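Local coordinates for protein L-ornithine 5-monooxygenase (Pseudomonas aeruginosa, PDB 3S5W) that uses FAD, NADPH and oxygen to hydroxylate L-ornithine at N5, the first step in making the hydroxamate siderophore pyoverdin, at residues A[192-197]-A[369-374]; A[209-214]-A[373-378]; A[231-236]-A[256-261]. All blocks are in the same frame, centred on the assembly; numbering follows the deposited sequence.

Contact 1 of 3, residues A[192-197]-A[369-374]; sequences PRIPQV and VILATG. With NAP (NADP nicotinamide-adenine-dinucleotide phosphate), chain F.
Arg193 and Thr373 carry the tight half of this contact, joined by polar bonds at two points. The hydroxyl OG1 of Thr373 donates to the backbone O of Arg193 over 2.7 Å. In return, NH1 of Arg193 reaches the backbone O of Thr373 at 3.0 Å, with an N-H...O angle of 149°, so this bond is somewhat bent. Arg193 leaves its backbone stretched, CG opposite N (chi1 180°), until a bend at chi3 brings the guanidinium edge to Thr373 O, which sits 19° out of its plane. A third bond, Arg193 N to Gly374 O, measures 2.8 Å, although the position of that oxygen is less certain.

The cofactor closes this side. O2A of its pyrophosphate lies at the guanidinium edge, in plane but 3.9 Å from NH1 of Arg193, a separation that suggests attraction between charges without a direct bond. The adenine rests on Pro195, whose CG is 3.7 Å from C6A of NAP, while CG2 of Thr373 touches both the adenine and the proline ring.

The apolar part is looser. The side chains of Ile194 and Leu371 cross at about a right angle, their CD1 methyls 4.0 Å apart, and Pro195, which borders both parts, has its CD 4.4 Å from Leu371 CD1. Ile194 is partly exposed on this side, whereas Leu371 is buried; Pro192, at the Gly374 end, is exposed.

Leu371 to Gly374, in the turn after strand 368-371 of the parallel sheet, begin the LATGY motif known from N-hydroxylating flavin monooxygenases, here lining the NADP-binding site.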
loop_
_atom_site.group_PDB
_atom_site.type_symbol
_atom_site.label_atom_id
_atom_site.label_comp_id
_atom_site.label_asym_id
_atom_site.label_seq_id
_atom_site.Cartn_x
_atom_site.Cartn_y
_atom_site.Cartn_z
ATOM N N PRO A 192 -0.411 4.803 -7.761
ATOM C CA PRO A 192 0.315 6.035 -7.486
ATOM C C PRO A 192 -0.541 7.274 -7.808
ATOM O O PRO A 192 -1.114 7.369 -8.898
ATOM C CB PRO A 192 1.518 5.952 -8.438
ATOM C CG PRO A 192 1.753 4.453 -8.629
ATOM C CD PRO A 192 0.384 3.833 -8.551
ATOM N N ARG A 193 -0.649 8.191 -6.847
ATOM C CA ARG A 193 -1.334 9.464 -7.084
ATOM C C ARG A 193 -0.386 10.455 -7.750
ATOM O O ARG A 193 0.690 10.741 -7.219
ATOM C CB ARG A 193 -1.839 10.046 -5.761
ATOM C CG ARG A 193 -2.564 11.390 -5.914
ATOM C CD ARG A 193 -2.827 12.059 -4.574
ATOM N NE ARG A 193 -3.889 11.387 -3.842
ATOM C CZ ARG A 193 -3.774 10.926 -2.602
ATOM N NH1 ARG A 193 -2.626 11.021 -1.928
ATOM N NH2 ARG A 193 -4.822 10.348 -2.040
ATOM N N ILE A 194 -0.789 11.006 -8.897
ATOM C CA ILE A 194 0.045 11.941 -9.657
ATOM C C ILE A 194 -0.681 13.293 -9.661
ATOM O O ILE A 194 -1.806 13.352 -10.182
ATOM C CB ILE A 194 0.217 11.446 -11.137
ATOM C CG1 ILE A 194 0.720 9.990 -11.187
ATOM C CG2 ILE A 194 1.147 12.383 -11.948
ATOM C CD1 ILE A 194 2.086 9.737 -10.502
ATOM N N PRO A 195 -0.069 14.365 -9.086
ATOM C CA PRO A 195 -0.745 15.682 -9.201
ATOM C C PRO A 195 -0.925 16.045 -10.688
ATOM O O PRO A 195 -0.078 15.697 -11.520
ATOM C CB PRO A 195 0.241 16.653 -8.554
ATOM C CG PRO A 195 1.009 15.791 -7.566
ATOM C CD PRO A 195 1.212 14.490 -8.372
ATOM N N GLN A 196 -2.011 16.744 -11.011
ATOM C CA GLN A 196 -2.346 16.959 -12.418
ATOM C C GLN A 196 -1.235 17.636 -13.203
ATOM O O GLN A 196 -0.973 17.278 -14.355
ATOM C CB GLN A 196 -3.704 17.659 -12.590
ATOM C CG GLN A 196 -4.222 17.620 -14.072
ATOM C CD GLN A 196 -3.482 18.628 -14.953
ATOM O OE1 GLN A 196 -3.016 19.657 -14.458
ATOM N NE2 GLN A 196 -3.382 18.345 -16.262
ATOM N N VAL A 197 -0.580 18.602 -12.581
ATOM C CA VAL A 197 0.517 19.345 -13.223
ATOM C C VAL A 197 1.641 18.440 -13.767
ATOM O O VAL A 197 2.399 18.852 -14.644
ATOM C CB VAL A 197 1.073 20.504 -12.307
ATOM C CG1 VAL A 197 1.836 19.988 -11.044
ATOM C CG2 VAL A 197 1.927 21.483 -13.112
ATOM N N VAL A 369 12.635 14.855 -10.464
ATOM C CA VAL A 369 11.532 15.200 -9.582
ATOM C C VAL A 369 10.900 13.891 -9.063
ATOM O O VAL A 369 10.405 13.060 -9.839
ATOM C CB VAL A 369 10.457 16.099 -10.253
ATOM C CG1 VAL A 369 9.310 16.406 -9.289
ATOM C CG2 VAL A 369 11.081 17.378 -10.857
ATOM N N ILE A 370 10.916 13.725 -7.747
ATOM C CA ILE A 370 10.299 12.577 -7.111
ATOM C C ILE A 370 8.930 13.009 -6.578
ATOM O O ILE A 370 8.814 13.959 -5.790
ATOM C CB ILE A 370 11.195 12.018 -5.957
ATOM C CG1 ILE A 370 12.630 11.763 -6.479
ATOM C CG2 ILE A 370 10.523 10.816 -5.237
ATOM C CD1 ILE A 370 13.641 11.321 -5.366
ATOM N N LEU A 371 7.903 12.299 -7.008
ATOM C CA LEU A 371 6.537 12.517 -6.543
ATOM C C LEU A 371 6.257 11.594 -5.353
ATOM O O LEU A 371 5.982 10.427 -5.521
ATOM C CB LEU A 371 5.541 12.265 -7.686
ATOM C CG LEU A 371 5.840 13.057 -8.965
ATOM C CD1 LEU A 371 4.799 12.694 -10.085
ATOM C CD2 LEU A 371 5.805 14.524 -8.673
ATOM N N ALA A 372 6.361 12.134 -4.137
ATOM C CA ALA A 372 6.108 11.349 -2.928
ATOM C C ALA A 372 4.700 11.711 -2.467
ATOM O O ALA A 372 4.474 12.208 -1.339
ATOM C CB ALA A 372 7.186 11.682 -1.866
ATOM N N THR A 373 3.740 11.447 -3.356
ATOM C CA THR A 373 2.398 12.052 -3.272
ATOM C C THR A 373 1.339 11.012 -2.938
ATOM O O THR A 373 0.116 11.284 -3.009
ATOM C CB THR A 373 2.052 12.841 -4.585
ATOM O OG1 THR A 373 2.436 12.048 -5.711
ATOM C CG2 THR A 373 2.854 14.148 -4.660
ATOM N N GLY A 374 1.784 9.801 -2.576
ATOM C CA GLY A 374 0.838 8.802 -2.048
ATOM C C GLY A 374 0.028 8.072 -3.109
ATOM O O GLY A 374 0.444 7.987 -4.245
HETATM P PA NAP F . 0.370 10.434 2.167
HETATM O O1A NAP F . 0.390 10.383 3.634
HETATM O O2A NAP F . -0.954 10.370 1.579
HETATM O O5B NAP F . 1.248 11.687 1.751
HETATM C C5B NAP F . 0.959 12.271 0.536
HETATM C C4B NAP F . 1.785 13.540 0.536
HETATM O O4B NAP F . 1.684 14.001 -0.781
HETATM C C3B NAP F . 1.175 14.599 1.466
HETATM O O3B NAP F . 2.268 15.393 1.908
HETATM C C2B NAP F . 0.307 15.378 0.462
HETATM O O2B NAP F . 0.200 16.727 0.814
HETATM C C1B NAP F . 1.147 15.297 -0.835
HETATM N N9A NAP F . 0.275 15.499 -2.003
HETATM C C8A NAP F . -0.773 14.699 -2.407
HETATM N N7A NAP F . -1.338 15.229 -3.515
HETATM C C5A NAP F . -0.683 16.367 -3.801
HETATM C C6A NAP F . -0.857 17.321 -4.805
HETATM N N6A NAP F . -1.836 17.192 -5.692
HETATM N N1A NAP F . -0.020 18.397 -4.836
HETATM C C2A NAP F . 0.988 18.569 -3.927
HETATM N N3A NAP F . 1.167 17.625 -2.924
HETATM C C4A NAP F . 0.332 16.558 -2.859
HETATM O O3 NAP F . 1.332 9.306 1.527
HETATM P PN NAP F . 2.752 8.634 1.981
HETATM O O1N NAP F . 3.155 7.761 0.827
HETATM O O2N NAP F . 3.748 9.641 2.473
HETATM O O5D NAP F . 2.155 7.729 3.172
HETATM C C5D NAP F . 2.632 7.514 4.483
HETATM C C4D NAP F . 2.190 6.069 4.689
HETATM O O4D NAP F . 3.004 5.281 5.515
HETATM C C3D NAP F . 0.806 5.820 5.267
HETATM O O3D NAP F . -0.212 6.347 4.450
HETATM C C2D NAP F . 0.859 4.287 5.373
HETATM O O2D NAP F . 0.369 3.550 4.260
HETATM C C1D NAP F . 2.361 4.012 5.531
HETATM P P2B NAP F . -1.111 17.373 1.513
HETATM O O1X NAP F . -0.892 18.855 1.233
HETATM O O2X NAP F . -0.974 16.962 2.967
HETATM O O3X NAP F . -2.347 16.775 0.888
#

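Contact 2 of 3, residues A[209-214]-A[373-378]; sequences HHSQYL and TGYERQ. With NAP (NADP nicotinamide-adenine-dinucleotide phosphate), chain F.
His209 and Thr373 have the nearest CA atoms of the two segments, 7.5 Å apart, and no hydrogen bond spans the gap. After His209 the chain tightens into a 3-10 turn, in which Gln212 N bonds to His209 O at 2.8 Å; Gln212 then occupies the N-cap of helix 213-217. In the other segment, Gly374 adopts a positive phi of 80°, and its CA passes 3.6 Å from the bridging O3 of the NADP pyrophosphate, a path that suits a residue without a side chain. The chain next enters strand 375-376, which pairs antiparallel with strand 191-192. That small two-stranded sheet lies where the chain passes between the FAD-binding sheet and the five-stranded parallel sheet of the NADPH domain, of which strand 207-209 is an outer member. Tyr375 supplies the tyrosine of the LATGY motif.

The aromatic pair bridges the gap. With CG opposite its backbone N (chi1 -179°), the His209 imidazole extends toward Tyr375 and presents its edge to one face of that ring. The stack is T-shaped: centroids are 5.1 Å apart and the planes meet at 79°. NE2 of His209 sits off-centre toward the phenol's rim, 3.7 Å from Tyr375 CZ. Farther round the same rim of the imidazole, beyond CE1, ND1 of His209 lies 3.8 Å from Thr373 OG1, too far for a bond; that hydroxyl is committed to Arg193 O. Tyr375 OH rests 3.3 Å from Ser211 CB and, although buried here, has no polar partner in the model. The tyrosine side chain also comes within about 3 Å of FAD at the nearest atoms, while O1N of NADP lies near the plane of its ring, at the edge.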
loop_
_atom_site.group_PDB
_atom_site.type_symbol
_atom_site.label_atom_id
_atom_site.label_comp_id
_atom_site.label_asym_id
_atom_site.label_seq_id
_atom_site.Cartn_x
_atom_site.Cartn_y
_atom_site.Cartn_z
ATOM N N HIS A 209 7.316 8.595 -9.540
ATOM C CA HIS A 209 6.632 8.460 -8.253
ATOM C C HIS A 209 7.542 7.688 -7.286
ATOM O O HIS A 209 8.358 6.833 -7.712
ATOM C CB HIS A 209 5.259 7.771 -8.435
ATOM C CG HIS A 209 4.469 7.620 -7.171
ATOM N ND1 HIS A 209 3.565 8.569 -6.720
ATOM C CD2 HIS A 209 4.420 6.610 -6.278
ATOM C CE1 HIS A 209 3.001 8.145 -5.600
ATOM N NE2 HIS A 209 3.490 6.950 -5.325
ATOM N N HIS A 210 7.427 8.029 -6.000
ATOM C CA HIS A 210 8.270 7.429 -4.972
ATOM C C HIS A 210 8.202 5.889 -5.007
ATOM O O HIS A 210 9.179 5.236 -4.639
ATOM C CB HIS A 210 7.873 7.942 -3.582
ATOM C CG HIS A 210 8.631 7.294 -2.465
ATOM N ND1 HIS A 210 8.086 6.298 -1.680
ATOM C CD2 HIS A 210 9.887 7.499 -2.001
ATOM C CE1 HIS A 210 8.976 5.922 -0.772
ATOM N NE2 HIS A 210 10.077 6.626 -0.953
ATOM N N SER A 211 7.060 5.325 -5.416
ATOM C CA SER A 211 6.899 3.864 -5.543
ATOM C C SER A 211 7.952 3.228 -6.477
ATOM O O SER A 211 8.183 2.030 -6.392
ATOM C CB SER A 211 5.477 3.495 -6.022
ATOM O OG SER A 211 5.259 4.067 -7.325
ATOM N N GLN A 212 8.582 4.030 -7.346
ATOM C CA GLN A 212 9.658 3.550 -8.236
ATOM C C GLN A 212 11.049 4.080 -7.875
ATOM O O GLN A 212 11.975 4.054 -8.693
ATOM C CB GLN A 212 9.296 3.873 -9.701
ATOM C CG GLN A 212 8.131 3.006 -10.184
ATOM C CD GLN A 212 8.522 1.535 -10.326
ATOM O OE1 GLN A 212 8.164 0.710 -9.493
ATOM N NE2 GLN A 212 9.303 1.213 -11.374
ATOM N N TYR A 213 11.208 4.539 -6.632
ATOM C CA TYR A 213 12.413 5.291 -6.247
ATOM C C TYR A 213 13.725 4.554 -6.589
ATOM O O TYR A 213 14.609 5.099 -7.260
ATOM C CB TYR A 213 12.337 5.615 -4.738
ATOM C CG TYR A 213 13.539 6.302 -4.182
ATOM C CD1 TYR A 213 14.609 5.554 -3.638
ATOM C CD2 TYR A 213 13.631 7.709 -4.184
ATOM C CE1 TYR A 213 15.755 6.196 -3.116
ATOM C CE2 TYR A 213 14.773 8.357 -3.654
ATOM C CZ TYR A 213 15.820 7.591 -3.114
ATOM O OH TYR A 213 16.933 8.197 -2.606
ATOM N N LEU A 214 13.849 3.315 -6.124
ATOM C CA LEU A 214 15.123 2.580 -6.246
ATOM C C LEU A 214 15.471 2.262 -7.697
ATOM O O LEU A 214 16.647 2.242 -8.080
ATOM C CB LEU A 214 15.102 1.320 -5.378
ATOM C CG LEU A 214 15.444 1.543 -3.891
ATOM C CD1 LEU A 214 15.285 0.241 -3.092
ATOM C CD2 LEU A 214 16.836 2.143 -3.671
ATOM N N THR A 373 3.740 11.447 -3.356
ATOM C CA THR A 373 2.398 12.052 -3.272
ATOM C C THR A 373 1.339 11.012 -2.938
ATOM O O THR A 373 0.116 11.284 -3.009
ATOM C CB THR A 373 2.052 12.841 -4.585
ATOM O OG1 THR A 373 2.436 12.048 -5.711
ATOM C CG2 THR A 373 2.854 14.148 -4.660
ATOM N N GLY A 374 1.784 9.801 -2.576
ATOM C CA GLY A 374 0.838 8.802 -2.048
ATOM C C GLY A 374 0.028 8.072 -3.109
ATOM O O GLY A 374 0.444 7.987 -4.245
ATOM N N TYR A 375 -1.121 7.519 -2.717
ATOM C CA TYR A 375 -1.808 6.503 -3.553
ATOM C C TYR A 375 -3.287 6.789 -3.523
ATOM O O TYR A 375 -3.785 7.393 -2.567
ATOM C CB TYR A 375 -1.541 5.051 -3.049
ATOM C CG TYR A 375 -0.087 4.698 -3.059
ATOM C CD1 TYR A 375 0.762 5.183 -2.055
ATOM C CD2 TYR A 375 0.477 3.944 -4.094
ATOM C CE1 TYR A 375 2.129 4.916 -2.074
ATOM C CE2 TYR A 375 1.857 3.661 -4.113
ATOM C CZ TYR A 375 2.651 4.140 -3.094
ATOM O OH TYR A 375 3.979 3.889 -3.109
ATOM N N GLU A 376 -3.967 6.382 -4.589
ATOM C CA GLU A 376 -5.423 6.355 -4.629
ATOM C C GLU A 376 -5.880 4.917 -4.551
ATOM O O GLU A 376 -5.161 3.999 -5.002
ATOM C CB GLU A 376 -5.931 7.002 -5.925
ATOM C CG GLU A 376 -5.573 8.468 -5.971
ATOM C CD GLU A 376 -5.868 9.129 -7.292
ATOM O OE1 GLU A 376 -6.110 10.347 -7.273
ATOM O OE2 GLU A 376 -5.849 8.458 -8.350
ATOM N N ARG A 377 -7.084 4.725 -4.020
ATOM C CA ARG A 377 -7.730 3.418 -3.983
ATOM C C ARG A 377 -9.048 3.448 -4.746
ATOM O O ARG A 377 -10.076 3.848 -4.207
ATOM C CB ARG A 377 -7.973 3.006 -2.534
ATOM C CG ARG A 377 -6.695 2.792 -1.764
ATOM C CD ARG A 377 -6.177 1.404 -2.006
ATOM N NE ARG A 377 -4.943 1.173 -1.283
ATOM C CZ ARG A 377 -4.680 0.063 -0.611
ATOM N NH1 ARG A 377 -5.584 -0.875 -0.506
ATOM N NH2 ARG A 377 -3.528 -0.081 0.011
ATOM N N GLN A 378 -9.008 3.023 -6.004
ATOM C CA GLN A 378 -10.199 3.001 -6.844
ATOM C C GLN A 378 -10.277 1.716 -7.659
ATOM O O GLN A 378 -11.346 1.122 -7.800
ATOM C CB GLN A 378 -10.220 4.216 -7.775
ATOM C CG GLN A 378 -10.215 5.554 -7.052
ATOM C CD GLN A 378 -10.228 6.731 -8.006
ATOM O OE1 GLN A 378 -10.220 7.887 -7.582
ATOM N NE2 GLN A 378 -10.248 6.443 -9.301
HETATM P PA NAP F . 0.370 10.434 2.167
HETATM O O1A NAP F . 0.390 10.383 3.634
HETATM O O2A NAP F . -0.954 10.370 1.579
HETATM O O5B NAP F . 1.248 11.687 1.751
HETATM C C5B NAP F . 0.959 12.271 0.536
HETATM C C4B NAP F . 1.785 13.540 0.536
HETATM O O4B NAP F . 1.684 14.001 -0.781
HETATM C C3B NAP F . 1.175 14.599 1.466
HETATM O O3B NAP F . 2.268 15.393 1.908
HETATM C C2B NAP F . 0.307 15.378 0.462
HETATM O O2B NAP F . 0.200 16.727 0.814
HETATM C C1B NAP F . 1.147 15.297 -0.835
HETATM N N9A NAP F . 0.275 15.499 -2.003
HETATM C C8A NAP F . -0.773 14.699 -2.407
HETATM N N7A NAP F . -1.338 15.229 -3.515
HETATM C C5A NAP F . -0.683 16.367 -3.801
HETATM C C6A NAP F . -0.857 17.321 -4.805
HETATM N N6A NAP F . -1.836 17.192 -5.692
HETATM N N1A NAP F . -0.020 18.397 -4.836
HETATM C C2A NAP F . 0.988 18.569 -3.927
HETATM N N3A NAP F . 1.167 17.625 -2.924
HETATM C C4A NAP F . 0.332 16.558 -2.859
HETATM O O3 NAP F . 1.332 9.306 1.527
HETATM P PN NAP F . 2.752 8.634 1.981
HETATM O O1N NAP F . 3.155 7.761 0.827
HETATM O O2N NAP F . 3.748 9.641 2.473
HETATM O O5D NAP F . 2.155 7.729 3.172
HETATM C C5D NAP F . 2.632 7.514 4.483
HETATM C C4D NAP F . 2.190 6.069 4.689
HETATM O O4D NAP F . 3.004 5.281 5.515
HETATM C C3D NAP F . 0.806 5.820 5.267
HETATM O O3D NAP F . -0.212 6.347 4.450
HETATM C C2D NAP F . 0.859 4.287 5.373
HETATM O O2D NAP F . 0.369 3.550 4.260
HETATM C C1D NAP F . 2.361 4.012 5.531
HETATM P P2B NAP F . -1.111 17.373 1.513
HETATM O O1X NAP F . -0.892 18.855 1.233
HETATM O O2X NAP F . -0.974 16.962 2.967
HETATM O O3X NAP F . -2.347 16.775 0.888
#

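Contact 3 of 3, residues A[231-236]-A[256-261]; sequences AIIGGG and DMILRA. With NAP (NADP nicotinamide-adenine-dinucleotide phosphate), chain F.
A beta-alpha-beta unit supplies this contact: strands 228-233 and 253-258, joined through helix 237-249, run side by side, with the short axes of 231-233 and 256-258 4.7 Å apart and 24° from parallel. Three backbone bonds set the register. Ile232 N donates to Asp256 O (2.8 Å), Ile258 N to Ile232 O (2.7 Å), and Gly234 N to Ile258 O (3.0 Å), this last where the strand gives way to the glycine turn. On one face, Ile258 lies alongside Ile233 and its CD1 meets Ala231 CB at 3.8 Å. The opposite face, with Ile232 and Met257, packs on helix 237-249.

Beyond the strand ends both segments hold NADP. Gly235 N bonds to O3B, the 3'-hydroxyl oxygen of the adenosine ribose, at 2.8 Å. The side chain of Arg260, extended from CG to NE, grips the 2'-phosphate with two donors, NE to O1X and NH2 to O3X, each 2.8 Å; the phosphorus lies in the guanidinium plane, while adenine C6A lies over one guanidinium face, offset toward the rim.

Gly234, Gly236 and Ala239 fit GxGxxA, and a phosphate-binding arginine after the second strand is characteristic of an NADPH-binding Rossmann fold.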
loop_
_atom_site.group_PDB
_atom_site.type_symbol
_atom_site.label_atom_id
_atom_site.label_comp_id
_atom_site.label_asym_id
_atom_site.label_seq_id
_atom_site.Cartn_x
_atom_site.Cartn_y
_atom_site.Cartn_z
ATOM N N ALA A 231 14.069 17.546 -6.846
ATOM C CA ALA A 231 12.884 18.005 -6.107
ATOM C C ALA A 231 12.098 16.807 -5.584
ATOM O O ALA A 231 11.890 15.852 -6.302
ATOM C CB ALA A 231 11.952 18.879 -7.015
ATOM N N ILE A 232 11.650 16.889 -4.337
ATOM C CA ILE A 232 10.743 15.921 -3.780
ATOM C C ILE A 232 9.428 16.631 -3.525
ATOM O O ILE A 232 9.397 17.598 -2.744
ATOM C CB ILE A 232 11.245 15.359 -2.421
ATOM C CG1 ILE A 232 12.606 14.661 -2.598
ATOM C CG2 ILE A 232 10.189 14.399 -1.838
ATOM C CD1 ILE A 232 13.354 14.411 -1.275
ATOM N N ILE A 233 8.355 16.166 -4.175
ATOM C CA ILE A 233 7.006 16.727 -3.934
ATOM C C ILE A 233 6.261 15.941 -2.842
ATOM O O ILE A 233 6.029 14.748 -2.988
ATOM C CB ILE A 233 6.149 16.751 -5.241
ATOM C CG1 ILE A 233 6.967 17.329 -6.435
ATOM C CG2 ILE A 233 4.769 17.453 -4.999
ATOM C CD1 ILE A 233 7.677 18.698 -6.200
ATOM N N GLY A 234 5.854 16.628 -1.768
ATOM C CA GLY A 234 5.067 16.002 -0.691
ATOM C C GLY A 234 5.717 16.221 0.672
ATOM O O GLY A 234 6.877 16.667 0.778
ATOM N N GLY A 235 4.990 15.861 1.715
ATOM C CA GLY A 235 5.444 16.132 3.083
ATOM C C GLY A 235 5.072 15.027 4.045
ATOM O O GLY A 235 5.050 15.264 5.238
ATOM N N GLY A 236 4.804 13.824 3.517
ATOM C CA GLY A 236 4.447 12.689 4.335
ATOM C C GLY A 236 5.654 11.801 4.530
ATOM O O GLY A 236 6.782 12.177 4.219
ATOM N N ASP A 256 15.384 19.422 -2.546
ATOM C CA ASP A 256 14.378 20.396 -2.095
ATOM C C ASP A 256 13.109 19.634 -1.747
ATOM O O ASP A 256 12.534 18.965 -2.613
ATOM C CB ASP A 256 14.025 21.410 -3.198
ATOM C CG ASP A 256 15.154 22.380 -3.530
ATOM O OD1 ASP A 256 16.321 22.170 -3.104
ATOM O OD2 ASP A 256 14.851 23.385 -4.230
ATOM N N MET A 257 12.650 19.727 -0.506
ATOM C CA MET A 257 11.346 19.174 -0.172
ATOM C C MET A 257 10.354 20.265 -0.481
ATOM O O MET A 257 10.404 21.368 0.100
ATOM C CB MET A 257 11.210 18.796 1.296
ATOM C CG MET A 257 12.185 17.764 1.741
ATOM S SD MET A 257 11.827 17.130 3.412
ATOM C CE MET A 257 10.325 16.194 3.139
ATOM N N ILE A 258 9.446 19.956 -1.393
ATOM C CA ILE A 258 8.459 20.934 -1.827
ATOM C C ILE A 258 7.094 20.461 -1.362
ATOM O O ILE A 258 6.534 19.520 -1.919
ATOM C CB ILE A 258 8.507 21.174 -3.368
ATOM C CG1 ILE A 258 9.925 21.605 -3.795
ATOM C CG2 ILE A 258 7.396 22.191 -3.800
ATOM C CD1 ILE A 258 10.140 21.722 -5.309
ATOM N N LEU A 259 6.548 21.129 -0.345
ATOM C CA LEU A 259 5.277 20.704 0.207
ATOM C C LEU A 259 4.357 21.918 0.318
ATOM O O LEU A 259 4.811 23.034 0.645
ATOM C CB LEU A 259 5.438 19.995 1.573
ATOM C CG LEU A 259 6.045 20.778 2.758
ATOM C CD1 LEU A 259 5.573 20.188 4.078
ATOM C CD2 LEU A 259 7.583 20.784 2.702
ATOM N N ARG A 260 3.093 21.701 -0.023
ATOM C CA ARG A 260 2.118 22.794 0.010
ATOM C C ARG A 260 1.684 23.097 1.468
ATOM O O ARG A 260 1.266 24.204 1.763
ATOM C CB ARG A 260 0.927 22.515 -0.926
ATOM C CG ARG A 260 0.177 21.241 -0.643
ATOM C CD ARG A 260 -0.929 20.942 -1.667
ATOM N NE ARG A 260 -1.590 19.695 -1.297
ATOM C CZ ARG A 260 -2.544 19.099 -2.006
ATOM N NH1 ARG A 260 -2.946 19.626 -3.149
ATOM N NH2 ARG A 260 -3.084 17.969 -1.573
ATOM N N ALA A 261 1.803 22.115 2.361
ATOM C CA ALA A 261 1.494 22.328 3.781
ATOM C C ALA A 261 2.622 23.101 4.476
ATOM O O ALA A 261 3.699 23.308 3.903
ATOM C CB ALA A 261 1.210 20.983 4.481
HETATM P PA NAP F . 0.370 10.434 2.167
HETATM O O1A NAP F . 0.390 10.383 3.634
HETATM O O2A NAP F . -0.954 10.370 1.579
HETATM O O5B NAP F . 1.248 11.687 1.751
HETATM C C5B NAP F . 0.959 12.271 0.536
HETATM C C4B NAP F . 1.785 13.540 0.536
HETATM O O4B NAP F . 1.684 14.001 -0.781
HETATM C C3B NAP F . 1.175 14.599 1.466
HETATM O O3B NAP F . 2.268 15.393 1.908
HETATM C C2B NAP F . 0.307 15.378 0.462
HETATM O O2B NAP F . 0.200 16.727 0.814
HETATM C C1B NAP F . 1.147 15.297 -0.835
HETATM N N9A NAP F . 0.275 15.499 -2.003
HETATM C C8A NAP F . -0.773 14.699 -2.407
HETATM N N7A NAP F . -1.338 15.229 -3.515
HETATM C C5A NAP F . -0.683 16.367 -3.801
HETATM C C6A NAP F . -0.857 17.321 -4.805
HETATM N N6A NAP F . -1.836 17.192 -5.692
HETATM N N1A NAP F . -0.020 18.397 -4.836
HETATM C C2A NAP F . 0.988 18.569 -3.927
HETATM N N3A NAP F . 1.167 17.625 -2.924
HETATM C C4A NAP F . 0.332 16.558 -2.859
HETATM O O3 NAP F . 1.332 9.306 1.527
HETATM P PN NAP F . 2.752 8.634 1.981
HETATM O O1N NAP F . 3.155 7.761 0.827
HETATM O O2N NAP F . 3.748 9.641 2.473
HETATM O O5D NAP F . 2.155 7.729 3.172
HETATM C C5D NAP F . 2.632 7.514 4.483
HETATM C C4D NAP F . 2.190 6.069 4.689
HETATM O O4D NAP F . 3.004 5.281 5.515
HETATM C C3D NAP F . 0.806 5.820 5.267
HETATM O O3D NAP F . -0.212 6.347 4.450
HETATM C C2D NAP F . 0.859 4.287 5.373
HETATM O O2D NAP F . 0.369 3.550 4.260
HETATM C C1D NAP F . 2.361 4.012 5.531
HETATM P P2B NAP F . -1.111 17.373 1.513
HETATM O O1X NAP F . -0.892 18.855 1.233
HETATM O O2X NAP F . -0.974 16.962 2.967
HETATM O O3X NAP F . -2.347 16.775 0.888
#

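All three contacts touch the same NADP molecule. Contacts 1 and 2 have centres about 7 Å apart and share Thr373 and Gly374; the centre of contact 3 is about 10 Å from that of contact 1 and about 14 Å from that of contact 2. Along the chain, 192-197 and 209-214 come first, both segments of contact 3 follow, and 369-378 returns to complete contacts 1 and 2. The parallel sheet explains the proximity: strand 368-371 sits between 207-209 and 228-233, with 253-258 next. Ile370 N to Ala231 O (2.7 Å) is a probable hydrogen bond within it. Contact 3 meets the 2'-phosphate and ribose, contact 1 the adenine and pyrophosphate, and contact 2 extends toward FAD through Tyr375.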